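Local coordinates for protein transcriptional regulator, PadR family (Enterococcus faecalis, PDB 3HHH) that probably binds DNA through a winged helix-turn-helix domain to regulate transcription, as in other members of the PadR family, at residues 60-65 with 78-83. Sequence-based numbering, arbitrary orientation.
Sequences QWVIAE and YRLTSS
The guanidinium of Arg79 has CG2 of Ile63 over one face and the carboxylate of Glu65 at its edge. NH1 of Arg79 reaches OE1 of Glu65 at 3.0 Å in a salt bridge; it meets that oxygen from above the carboxylate plane, the two flat groups being turned 49° apart. CG of Arg79 lies between its backbone N and carbonyl carbon (chi1 57°), and the chain runs extended to NE, carrying the charge across to the neighbouring strand. Glu26 makes a second, long and weak ion pair with NH1 of Arg79. The Tyr78 ring meets Ala64 and Val62 obliquely, with its CE1 3.7 Å from CB of Ala64 and its CD1 touching CG2 of Val62. At the Trp61 ring, OG of Ser83 sits by the edge, 3.6 Å from CD1. Strands 62-69 and 74-80 form the antiparallel hairpin that is the wing of a winged helix-turn-helix domain. Ile63 and Arg79 are its hydrogen-bonded pair here: Ile63 N gives to Arg79 O at 2.9 Å, and Arg79 N returns a bond to Ile63 O. On the inner side Val62 packs on Leu56 of helix 46-58 and Ile22 of helix 13-24, while its CG1 meets CD2 of Leu80 at 3.7 Å. Just past helix 46-58, Gln60 takes positive phi and closes a Schellman motif. Across from it Thr81 is the N-cap of helix 82-106, and its backbone N-H bonds to Trp61 O, nearly straight (170°) and from above the carbonyl plane. Thr81 OG1 caps Gly84 N and accepts from Ser83 OG at 2.8 Å; its CG2 rests against CG1 of Ile63.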
loop_
_atom_site.group_PDB
_atom_site.type_symbol
_atom_site.label_atom_id
_atom_site.label_comp_id
_atom_site.label_asym_id
_atom_site.label_seq_id
_atom_site.Cartn_x
_atom_site.Cartn_y
_atom_site.Cartn_z
ATOM N N GLN B 60 7.160 6.682 19.439
ATOM C CA GLN B 60 6.952 8.039 19.966
ATOM C C GLN B 60 6.525 9.067 18.909
ATOM O O GLN B 60 6.795 10.262 19.042
ATOM C CB GLN B 60 8.188 8.509 20.751
ATOM C CG GLN B 60 8.430 7.700 22.026
ATOM C CD GLN B 60 9.844 7.832 22.564
ATOM O OE1 GLN B 60 10.821 7.643 21.838
ATOM N NE2 GLN B 60 9.958 8.139 23.848
ATOM N N TRP B 61 5.843 8.593 17.867
ATOM C CA TRP B 61 5.242 9.478 16.869
ATOM C C TRP B 61 3.898 10.005 17.379
ATOM O O TRP B 61 3.455 11.080 16.977
ATOM C CB TRP B 61 5.075 8.754 15.533
ATOM C CG TRP B 61 6.384 8.372 14.915
ATOM C CD1 TRP B 61 7.472 9.179 14.745
ATOM C CD2 TRP B 61 6.745 7.092 14.382
ATOM N NE1 TRP B 61 8.489 8.481 14.142
ATOM C CE2 TRP B 61 8.071 7.197 13.907
ATOM C CE3 TRP B 61 6.080 5.867 14.259
ATOM C CZ2 TRP B 61 8.746 6.122 13.320
ATOM C CZ3 TRP B 61 6.753 4.796 13.675
ATOM C CH2 TRP B 61 8.072 4.933 13.216
ATOM N N VAL B 62 3.260 9.240 18.265
ATOM C CA VAL B 62 2.074 9.697 18.986
ATOM C C VAL B 62 2.294 9.566 20.494
ATOM O O VAL B 62 3.027 8.685 20.942
ATOM C CB VAL B 62 0.815 8.888 18.588
ATOM C CG1 VAL B 62 0.537 9.028 17.091
ATOM C CG2 VAL B 62 0.960 7.415 18.977
ATOM N N ILE B 63 1.681 10.462 21.265
ATOM C CA ILE B 63 1.596 10.318 22.716
ATOM C C ILE B 63 0.210 9.784 23.055
ATOM O O ILE B 63 -0.774 10.172 22.427
ATOM C CB ILE B 63 1.786 11.658 23.460
ATOM C CG1 ILE B 63 3.117 12.309 23.079
ATOM C CG2 ILE B 63 1.725 11.439 24.974
ATOM C CD1 ILE B 63 3.349 13.661 23.736
ATOM N N ALA B 64 0.145 8.901 24.050
ATOM C CA ALA B 64 -1.113 8.319 24.513
ATOM C C ALA B 64 -1.376 8.706 25.966
ATOM O O ALA B 64 -0.455 8.762 26.785
ATOM C CB ALA B 64 -1.073 6.808 24.374
ATOM N N GLU B 65 -2.638 8.967 26.283
ATOM C CA GLU B 65 -3.012 9.401 27.624
ATOM C C GLU B 65 -4.500 9.163 27.860
ATOM O O GLU B 65 -5.303 9.274 26.932
ATOM C CB GLU B 65 -2.629 10.876 27.807
ATOM C CG GLU B 65 -3.516 11.688 28.733
ATOM C CD GLU B 65 -3.115 13.146 28.753
ATOM O OE1 GLU B 65 -3.695 13.929 27.970
ATOM O OE2 GLU B 65 -2.206 13.504 29.532
ATOM N N TYR B 78 -5.130 9.888 21.825
ATOM C CA TYR B 78 -3.854 10.074 21.125
ATOM C C TYR B 78 -3.689 11.470 20.526
ATOM O O TYR B 78 -4.666 12.144 20.207
ATOM C CB TYR B 78 -3.712 9.043 20.000
ATOM C CG TYR B 78 -3.663 7.611 20.468
ATOM C CD1 TYR B 78 -2.446 6.967 20.683
ATOM C CD2 TYR B 78 -4.835 6.893 20.693
ATOM C CE1 TYR B 78 -2.399 5.645 21.114
ATOM C CE2 TYR B 78 -4.798 5.571 21.124
ATOM C CZ TYR B 78 -3.580 4.953 21.330
ATOM O OH TYR B 78 -3.549 3.644 21.755
ATOM N N ARG B 79 -2.435 11.882 20.364
ATOM C CA ARG B 79 -2.097 13.113 19.656
ATOM C C ARG B 79 -0.696 12.995 19.064
ATOM O O ARG B 79 0.157 12.285 19.598
ATOM C CB ARG B 79 -2.194 14.333 20.583
ATOM C CG ARG B 79 -1.331 14.256 21.842
ATOM C CD ARG B 79 -1.649 15.385 22.819
ATOM N NE ARG B 79 -0.920 15.242 24.087
ATOM C CZ ARG B 79 -1.375 14.623 25.182
ATOM N NH1 ARG B 79 -2.581 14.061 25.210
ATOM N NH2 ARG B 79 -0.608 14.564 26.269
ATOM N N LEU B 80 -0.467 13.683 17.950
ATOM C CA LEU B 80 0.815 13.615 17.255
ATOM C C LEU B 80 1.908 14.366 18.002
ATOM O O LEU B 80 1.685 15.458 18.519
ATOM C CB LEU B 80 0.695 14.194 15.844
ATOM C CG LEU B 80 -0.196 13.451 14.849
ATOM C CD1 LEU B 80 -0.013 14.056 13.468
ATOM C CD2 LEU B 80 0.110 11.954 14.829
ATOM N N THR B 81 3.091 13.765 18.052
ATOM C CA THR B 81 4.288 14.456 18.505
ATOM C C THR B 81 4.808 15.296 17.340
ATOM O O THR B 81 4.248 15.259 16.244
ATOM C CB THR B 81 5.374 13.455 18.938
ATOM O OG1 THR B 81 5.693 12.587 17.839
ATOM C CG2 THR B 81 4.892 12.618 20.107
ATOM N N SER B 82 5.876 16.050 17.572
ATOM C CA SER B 82 6.525 16.796 16.495
ATOM C C SER B 82 7.138 15.840 15.469
ATOM O O SER B 82 7.066 16.085 14.262
ATOM C CB SER B 82 7.596 17.732 17.057
ATOM O OG SER B 82 7.002 18.764 17.824
ATOM N N SER B 83 7.740 14.758 15.960
ATOM C CA SER B 83 8.312 13.728 15.101
ATOM C C SER B 83 7.214 13.028 14.306
ATOM O O SER B 83 7.409 12.682 13.144
ATOM C CB SER B 83 9.087 12.703 15.933
ATOM O OG SER B 83 8.222 11.983 16.797
#